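Local coordinates for MetRS related protein (Pyrococcus horikoshii, PDB 2CWP) that probably binds tRNA through an OB-fold domain, being related to methionyl-tRNA synthetase, which charges tRNA(Met) with methionine, at residues E26-K29 with K33-K36; I35-D40 with R46-G51; I87-E92 with Y97-P102. All blocks are in the same frame, centred on the assembly; numbering follows the deposited sequence.

Contact 1 of 3, residues E26-K29 with K33-K36; sequences EKIK and KLIK
The loop end of the beta hairpin formed by strands 17-27 and 35-40 is closed where E26 pairs with K36 and where I28, just past its strand, still reaches L34. E26 and K36 make an antiparallel hydrogen-bonded pair: E26 N gives its hydrogen to K36 O at 3.0 Å, and K36 N returns one to E26 O at 2.9 Å. K27 and I35 follow as a non-hydrogen-bonded pair. A third backbone bond, I28 N to L34 O at 3.0 Å, carries the pairing one step past the end of strand 17-27; K27 CA also lies against L34 O.

I28 supplies the apolar part. With CG1 anti to the carbonyl carbon (chi1 -69°), its longer branch lies over the partner strand, CD1 3.9 Å from L34 CB and CG1 4.0 Å from K36 CB, the I28 and K36 side chains crossing at about a right angle. E26 OE2 and K36 NZ stay 5.4 Å apart, too far for a salt bridge, so any attraction is probably weak. Beyond the ladder, T31 OG1 is hydrogen-bonded to I28 O and K27 NZ to K32 O, while I28 also packs on V49 and V80. Such a hairpin end belongs to the antiparallel meander of an OB-fold.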
loop_
_atom_site.group_PDB
_atom_site.type_symbol
_atom_site.label_atom_id
_atom_site.label_comp_id
_atom_site.label_asym_id
_atom_site.label_seq_id
_atom_site.Cartn_x
_atom_site.Cartn_y
_atom_site.Cartn_z
ATOM N N GLU A 26 -2.312 -12.288 -0.004
ATOM C CA GLU A 26 -1.667 -13.598 0.011
ATOM C C GLU A 26 -0.246 -13.519 -0.506
ATOM O O GLU A 26 0.047 -12.777 -1.442
ATOM C CB GLU A 26 -2.460 -14.613 -0.824
ATOM C CG GLU A 26 -2.847 -14.119 -2.212
ATOM C CD GLU A 26 -3.301 -15.246 -3.133
ATOM O OE1 GLU A 26 -4.043 -16.138 -2.658
ATOM O OE2 GLU A 26 -2.919 -15.229 -4.330
ATOM N N LYS A 27 0.639 -14.297 0.107
ATOM C CA LYS A 27 2.033 -14.299 -0.295
ATOM C C LYS A 27 2.116 -14.668 -1.768
ATOM O O LYS A 27 1.296 -15.437 -2.261
ATOM C CB LYS A 27 2.836 -15.312 0.535
ATOM C CG LYS A 27 2.809 -15.078 2.041
ATOM C CD LYS A 27 3.930 -15.860 2.741
ATOM C CE LYS A 27 5.298 -15.438 2.199
ATOM N NZ LYS A 27 6.442 -15.870 3.035
ATOM N N ILE A 28 3.087 -14.094 -2.470
ATOM C CA ILE A 28 3.287 -14.400 -3.884
ATOM C C ILE A 28 4.180 -15.640 -3.919
ATOM O O ILE A 28 5.181 -15.713 -3.207
ATOM C CB ILE A 28 3.978 -13.228 -4.638
ATOM C CG1 ILE A 28 3.024 -12.034 -4.726
ATOM C CG2 ILE A 28 4.408 -13.676 -6.034
ATOM C CD1 ILE A 28 3.553 -10.883 -5.563
ATOM N N LYS A 29 3.797 -16.612 -4.744
ATOM C CA LYS A 29 4.520 -17.882 -4.873
ATOM C C LYS A 29 6.004 -17.713 -5.187
ATOM O O LYS A 29 6.383 -16.899 -6.029
ATOM C CB LYS A 29 3.874 -18.729 -5.968
ATOM C CG LYS A 29 3.849 -20.213 -5.671
ATOM C CD LYS A 29 3.482 -21.016 -6.915
ATOM C CE LYS A 29 4.631 -21.034 -7.920
ATOM N NZ LYS A 29 4.345 -21.879 -9.111
ATOM N N LYS A 33 9.251 -12.395 0.804
ATOM C CA LYS A 33 8.791 -11.095 1.284
ATOM C C LYS A 33 7.575 -10.506 0.575
ATOM O O LYS A 33 6.930 -9.608 1.111
ATOM C CB LYS A 33 9.919 -10.074 1.170
ATOM C CG LYS A 33 11.168 -10.391 1.948
ATOM C CD LYS A 33 12.140 -9.246 1.802
ATOM C CE LYS A 33 13.143 -9.221 2.939
ATOM N NZ LYS A 33 13.960 -7.971 2.886
ATOM N N LEU A 34 7.257 -11.000 -0.618
ATOM C CA LEU A 34 6.155 -10.424 -1.372
ATOM C C LEU A 34 4.755 -10.860 -1.007
ATOM O O LEU A 34 4.500 -12.031 -0.764
ATOM C CB LEU A 34 6.363 -10.642 -2.877
ATOM C CG LEU A 34 7.607 -10.041 -3.537
ATOM C CD1 LEU A 34 7.400 -10.058 -5.051
ATOM C CD2 LEU A 34 7.837 -8.622 -3.076
ATOM N N ILE A 35 3.848 -9.890 -0.971
ATOM C CA ILE A 35 2.441 -10.148 -0.689
ATOM C C ILE A 35 1.597 -9.408 -1.726
ATOM O O ILE A 35 1.812 -8.214 -1.989
ATOM C CB ILE A 35 2.015 -9.645 0.712
ATOM C CG1 ILE A 35 2.824 -10.345 1.800
ATOM C CG2 ILE A 35 0.531 -9.893 0.917
ATOM C CD1 ILE A 35 2.427 -9.950 3.185
ATOM N N LYS A 36 0.647 -10.121 -2.320
ATOM C CA LYS A 36 -0.243 -9.520 -3.304
ATOM C C LYS A 36 -1.504 -9.090 -2.579
ATOM O O LYS A 36 -2.075 -9.862 -1.806
ATOM C CB LYS A 36 -0.614 -10.519 -4.401
ATOM C CG LYS A 36 -1.374 -9.887 -5.566
ATOM C CD LYS A 36 -1.581 -10.882 -6.707
ATOM C CE LYS A 36 -2.926 -11.584 -6.613
ATOM N NZ LYS A 36 -4.046 -10.658 -6.928
#

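Contact 2 of 3, residues I35-D40 with R46-G51; sequences IKLIVD and RTIVTG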
loop_
_atom_site.group_PDB
_atom_site.type_symbol
_atom_site.label_atom_id
_atom_site.label_comp_id
_atom_site.label_asym_id
_atom_site.label_seq_id
_atom_site.Cartn_x
_atom_site.Cartn_y
_atom_site.Cartn_z
ATOM N N ILE A 35 3.848 -9.890 -0.971
ATOM C CA ILE A 35 2.441 -10.148 -0.689
ATOM C C ILE A 35 1.597 -9.408 -1.726
ATOM O O ILE A 35 1.812 -8.214 -1.989
ATOM C CB ILE A 35 2.015 -9.645 0.712
ATOM C CG1 ILE A 35 2.824 -10.345 1.800
ATOM C CG2 ILE A 35 0.531 -9.893 0.917
ATOM C CD1 ILE A 35 2.427 -9.950 3.185
ATOM N N LYS A 36 0.647 -10.121 -2.320
ATOM C CA LYS A 36 -0.243 -9.520 -3.304
ATOM C C LYS A 36 -1.504 -9.090 -2.579
ATOM O O LYS A 36 -2.075 -9.862 -1.806
ATOM C CB LYS A 36 -0.614 -10.519 -4.401
ATOM C CG LYS A 36 -1.374 -9.887 -5.566
ATOM C CD LYS A 36 -1.581 -10.882 -6.707
ATOM C CE LYS A 36 -2.926 -11.584 -6.613
ATOM N NZ LYS A 36 -4.046 -10.658 -6.928
ATOM N N LEU A 37 -1.924 -7.853 -2.814
ATOM C CA LEU A 37 -3.121 -7.334 -2.178
ATOM C C LEU A 37 -4.159 -6.953 -3.219
ATOM O O LEU A 37 -3.822 -6.471 -4.298
ATOM C CB LEU A 37 -2.793 -6.078 -1.366
ATOM C CG LEU A 37 -1.658 -6.107 -0.343
ATOM C CD1 LEU A 37 -1.243 -4.667 0.004
ATOM C CD2 LEU A 37 -2.105 -6.878 0.886
ATOM N N ILE A 38 -5.423 -7.176 -2.893
ATOM C CA ILE A 38 -6.506 -6.777 -3.777
ATOM C C ILE A 38 -7.149 -5.703 -2.915
ATOM O O ILE A 38 -7.742 -5.993 -1.864
ATOM C CB ILE A 38 -7.496 -7.916 -4.038
ATOM C CG1 ILE A 38 -6.777 -9.059 -4.755
ATOM C CG2 ILE A 38 -8.673 -7.394 -4.864
ATOM C CD1 ILE A 38 -7.633 -10.294 -4.959
ATOM N N VAL A 39 -7.017 -4.460 -3.358
ATOM C CA VAL A 39 -7.508 -3.322 -2.592
ATOM C C VAL A 39 -8.684 -2.601 -3.214
ATOM O O VAL A 39 -8.659 -2.248 -4.398
ATOM C CB VAL A 39 -6.348 -2.342 -2.385
ATOM C CG1 VAL A 39 -6.743 -1.219 -1.440
ATOM C CG2 VAL A 39 -5.143 -3.122 -1.879
ATOM N N ASP A 40 -9.706 -2.381 -2.396
ATOM C CA ASP A 40 -10.925 -1.699 -2.803
ATOM C C ASP A 40 -10.832 -0.218 -2.434
ATOM O O ASP A 40 -10.787 0.109 -1.252
ATOM C CB ASP A 40 -12.120 -2.335 -2.074
ATOM C CG ASP A 40 -13.454 -1.680 -2.427
ATOM O OD1 ASP A 40 -13.621 -0.462 -2.227
ATOM O OD2 ASP A 40 -14.351 -2.395 -2.904
ATOM N N ARG A 46 -7.821 -2.442 -7.024
ATOM C CA ARG A 46 -6.476 -2.476 -7.581
ATOM C C ARG A 46 -5.638 -3.579 -6.957
ATOM O O ARG A 46 -5.876 -3.996 -5.823
ATOM C CB ARG A 46 -5.793 -1.129 -7.377
ATOM C CG ARG A 46 -6.726 0.026 -7.610
ATOM C CD ARG A 46 -5.981 1.321 -7.797
ATOM N NE ARG A 46 -5.140 1.280 -8.985
ATOM C CZ ARG A 46 -4.562 2.350 -9.509
ATOM N NH1 ARG A 46 -4.746 3.534 -8.940
ATOM N NH2 ARG A 46 -3.803 2.238 -10.592
ATOM N N THR A 47 -4.664 -4.053 -7.716
ATOM C CA THR A 47 -3.770 -5.093 -7.250
ATOM C C THR A 47 -2.497 -4.400 -6.848
ATOM O O THR A 47 -1.877 -3.700 -7.653
ATOM C CB THR A 47 -3.479 -6.119 -8.359
ATOM O OG1 THR A 47 -4.705 -6.771 -8.717
ATOM C CG2 THR A 47 -2.468 -7.166 -7.887
ATOM N N ILE A 48 -2.112 -4.587 -5.591
ATOM C CA ILE A 48 -0.918 -3.948 -5.077
ATOM C C ILE A 48 0.006 -4.919 -4.368
ATOM O O ILE A 48 -0.413 -5.665 -3.483
ATOM C CB ILE A 48 -1.299 -2.800 -4.109
ATOM C CG1 ILE A 48 -1.955 -1.669 -4.912
ATOM C CG2 ILE A 48 -0.064 -2.318 -3.339
ATOM C CD1 ILE A 48 -2.499 -0.531 -4.077
ATOM N N VAL A 49 1.273 -4.892 -4.763
ATOM C CA VAL A 49 2.279 -5.749 -4.166
ATOM C C VAL A 49 3.100 -4.984 -3.115
ATOM O O VAL A 49 3.469 -3.826 -3.322
ATOM C CB VAL A 49 3.227 -6.306 -5.259
ATOM C CG1 VAL A 49 4.292 -7.195 -4.632
ATOM C CG2 VAL A 49 2.419 -7.081 -6.300
ATOM N N THR A 50 3.359 -5.635 -1.985
ATOM C CA THR A 50 4.169 -5.064 -0.906
ATOM C C THR A 50 5.144 -6.171 -0.489
ATOM O O THR A 50 4.786 -7.344 -0.501
ATOM C CB THR A 50 3.292 -4.641 0.309
ATOM O OG1 THR A 50 4.121 -4.069 1.325
ATOM C CG2 THR A 50 2.556 -5.843 0.882
ATOM N N GLY A 51 6.374 -5.814 -0.129
ATOM C CA GLY A 51 7.343 -6.835 0.241
ATOM C C GLY A 51 7.721 -6.841 1.711
ATOM O O GLY A 51 8.892 -6.731 2.054
#
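I35, L37 and V39 pair with T50, I48 and R46 in an unbroken antiparallel ladder, with the strand axes at 150° to each other. Each of the three pairs is of the hydrogen-bonded kind and carries two N-H...O=C bonds. The straightest is V39 N to R46 O at 2.8 Å, with 177° at the hydrogen; L37 N to I48 O is shorter at 2.7 Å but clearly bent. Between them lie the non-hydrogen-bonded pairs K36 with V49 and I38 with T47, where V49 CA approaches I35 O and T47 CA approaches L37 O as CA-H...O contacts.

Apolar contacts divide by face. On the face of I35, L37 and I48, the T50 methyl is the link between neighbours: CG2 sits between the backbone N and the carbonyl carbon, OG1 having taken the place opposite N (chi1 -179°), and this puts CG2 3.8 Å from I35 CB and 4.1 Å from L37 CD1. L37 also fits closely on the opposite backbone, its CB 3.2 Å from I48 O. L37 CD1 lies 4.3 Å from I48 CG2, and V39 CG2 as far from I48 CD1. F68 of strand 65-69 packs on L37, V39 and I48 on this face.

The other face carries a mixed contact. The T47 methyl CG2 lies 3.7 Å from K36 CG, the two side chains meeting at a slant, and the lysine chain bends at its far end so that NZ, too, stays near that methyl. V80 packs on K36 and V49 on this face; along the outer edge of strand 45-50, T47 N is hydrogen-bonded to Q83 OE1. A twisted hairpin with one face turned into the apolar interior is typical of the curled sheet of an OB-fold barrel.

Contact 3 of 3, residues I87-E92 with Y97-P102; sequences ILAETE and YLIPVP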
loop_
_atom_site.group_PDB
_atom_site.type_symbol
_atom_site.label_atom_id
_atom_site.label_comp_id
_atom_site.label_asym_id
_atom_site.label_seq_id
_atom_site.Cartn_x
_atom_site.Cartn_y
_atom_site.Cartn_z
ATOM N N ILE A 87 1.667 2.352 1.894
ATOM C CA ILE A 87 2.489 3.248 2.715
ATOM C C ILE A 87 2.583 2.712 4.158
ATOM O O ILE A 87 1.576 2.328 4.752
ATOM C CB ILE A 87 1.889 4.672 2.779
ATOM C CG1 ILE A 87 1.859 5.293 1.379
ATOM C CG2 ILE A 87 2.700 5.537 3.754
ATOM C CD1 ILE A 87 3.218 5.329 0.683
ATOM N N LEU A 88 3.791 2.692 4.705
ATOM C CA LEU A 88 4.019 2.235 6.068
ATOM C C LEU A 88 5.155 2.995 6.720
ATOM O O LEU A 88 5.805 3.823 6.067
ATOM C CB LEU A 88 4.332 0.742 6.087
ATOM C CG LEU A 88 5.261 0.163 5.025
ATOM C CD1 LEU A 88 6.696 0.610 5.234
ATOM C CD2 LEU A 88 5.147 -1.346 5.106
ATOM N N ALA A 89 5.375 2.736 8.011
ATOM C CA ALA A 89 6.461 3.377 8.750
ATOM C C ALA A 89 7.618 2.394 8.788
ATOM O O ALA A 89 7.407 1.186 8.795
ATOM C CB ALA A 89 6.024 3.712 10.176
ATOM N N GLU A 90 8.842 2.910 8.804
ATOM C CA GLU A 90 10.015 2.054 8.854
ATOM C C GLU A 90 11.149 2.776 9.548
ATOM O O GLU A 90 11.521 3.869 9.140
ATOM C CB GLU A 90 10.463 1.659 7.442
ATOM C CG GLU A 90 11.685 0.751 7.440
ATOM C CD GLU A 90 12.176 0.388 6.035
ATOM O OE1 GLU A 90 13.240 -0.259 5.934
ATOM O OE2 GLU A 90 11.507 0.739 5.045
ATOM N N THR A 91 11.678 2.181 10.611
ATOM C CA THR A 91 12.789 2.793 11.324
ATOM C C THR A 91 14.102 2.451 10.630
ATOM O O THR A 91 14.190 1.510 9.838
ATOM C CB THR A 91 12.860 2.334 12.799
ATOM O OG1 THR A 91 12.708 0.911 12.870
ATOM C CG2 THR A 91 11.781 3.012 13.618
ATOM N N GLU A 92 15.114 3.246 10.939
ATOM C CA GLU A 92 16.448 3.123 10.373
ATOM C C GLU A 92 17.027 1.719 10.486
ATOM O O GLU A 92 17.845 1.326 9.663
ATOM C CB GLU A 92 17.375 4.136 11.054
ATOM C CG GLU A 92 16.680 5.463 11.412
ATOM C CD GLU A 92 15.533 5.281 12.424
ATOM O OE1 GLU A 92 15.762 4.625 13.468
ATOM O OE2 GLU A 92 14.412 5.788 12.180
ATOM N N TYR A 97 6.449 -1.106 10.223
ATOM C CA TYR A 97 5.224 -1.054 11.033
ATOM C C TYR A 97 4.018 -0.639 10.177
ATOM O O TYR A 97 4.095 0.318 9.402
ATOM C CB TYR A 97 5.322 -0.019 12.155
ATOM C CG TYR A 97 6.455 -0.171 13.136
ATOM C CD1 TYR A 97 7.722 0.343 12.858
ATOM C CD2 TYR A 97 6.245 -0.771 14.375
ATOM C CE1 TYR A 97 8.750 0.276 13.796
ATOM C CE2 TYR A 97 7.277 -0.850 15.325
ATOM C CZ TYR A 97 8.519 -0.322 15.023
ATOM O OH TYR A 97 9.527 -0.401 15.948
ATOM N N LEU A 98 2.897 -1.328 10.326
ATOM C CA LEU A 98 1.723 -0.933 9.558
ATOM C C LEU A 98 1.170 0.363 10.135
ATOM O O LEU A 98 1.350 0.660 11.317
ATOM C CB LEU A 98 0.621 -1.997 9.630
ATOM C CG LEU A 98 0.898 -3.320 8.919
ATOM C CD1 LEU A 98 -0.326 -4.212 9.041
ATOM C CD2 LEU A 98 1.242 -3.056 7.453
ATOM N N ILE A 99 0.518 1.138 9.277
ATOM C CA ILE A 99 -0.132 2.374 9.688
ATOM C C ILE A 99 -1.572 2.211 9.209
ATOM O O ILE A 99 -1.926 2.603 8.084
ATOM C CB ILE A 99 0.473 3.640 9.004
ATOM C CG1 ILE A 99 1.944 3.815 9.404
ATOM C CG2 ILE A 99 -0.333 4.890 9.413
ATOM C CD1 ILE A 99 2.641 4.961 8.658
ATOM N N PRO A 100 -2.417 1.584 10.035
ATOM C CA PRO A 100 -3.801 1.442 9.571
ATOM C C PRO A 100 -4.542 2.785 9.636
ATOM O O PRO A 100 -4.210 3.649 10.441
ATOM C CB PRO A 100 -4.392 0.408 10.540
ATOM C CG PRO A 100 -3.620 0.673 11.836
ATOM C CD PRO A 100 -2.190 0.862 11.302
ATOM N N VAL A 101 -5.531 2.950 8.763
ATOM C CA VAL A 101 -6.368 4.146 8.732
ATOM C C VAL A 101 -7.570 3.819 9.647
ATOM O O VAL A 101 -8.018 2.674 9.679
ATOM C CB VAL A 101 -6.850 4.391 7.275
ATOM C CG1 VAL A 101 -7.883 5.490 7.214
ATOM C CG2 VAL A 101 -5.638 4.709 6.388
ATOM N N PRO A 102 -8.091 4.795 10.421
ATOM C CA PRO A 102 -9.244 4.472 11.288
ATOM C C PRO A 102 -10.386 3.841 10.465
ATOM O O PRO A 102 -10.574 4.169 9.291
ATOM C CB PRO A 102 -9.641 5.829 11.865
ATOM C CG PRO A 102 -8.359 6.582 11.870
ATOM C CD PRO A 102 -7.730 6.213 10.548
HETATM O O HOH W 1 0.670 0.465 6.406
HETATM O O HOH W 2 -1.056 3.069 5.645
#
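A89 and Y97 form a single antiparallel hydrogen-bonded pair, with A89 N bonded to Y97 O at 3.1 Å and Y97 N to A89 O at 2.9 Å. Two residues further along each chain, at I87 and I99, the chains have splayed and two waters bridge them. Both waters donate to I87 O; one accepts from I99 N at 3.0 Å, and the other donates to I99 O at 2.6 Å, so water-mediated links continue the pairing.

I99 turns its longer branch back over the neighbouring chain: CG1 stands anti to the carbonyl carbon (chi1 -63°) and the extended chain carries CD1 to 3.6 Å from A89 N and 3.9 Å from A89 CB. An alanine here would remove CG1 and CD1, and the backbone bond at A89 N would probably be left more open to water on that side. L88 CB packs against Y97 O at 3.4 Å. The Y97 ring has A89 O at its edge, near the ring plane, and its CE1 meets T91 CG2 obliquely at 4.1 Å. T91 OG1 is itself hydrogen-bonded to D93 in the turn.

This small two-stranded ladder, 89-90 with 96-97, lies at the surface beside the main sheet: I87 packs on I67 and V69 and V101 on I67, both against strand 65-69, while L98 reaches F66 of that strand and I52, I56 and L61 in the loops.

From the N terminus, the chain runs along strand 17-27 and turns back through residues 30-32, a loop closed by contact 1. It continues along strand 35-40, turns again, and contact 2 closes that second loop against strand 45-50. I35 and K36 serve both contacts, one edge of their strand facing each neighbour, and I28, just past strand 17-27, packs its CD1 on V49 CG1. The two hairpins thus follow in succession as a three-stranded meander, neither nested nor crossed. Much later, contact 3 closes a third short loop. Its centre is about 16 Å from that of contact 2 without touching it; strand 65-69 meets side chains of both, F68 for contact 2 and F66, I67 and V69 for contact 3.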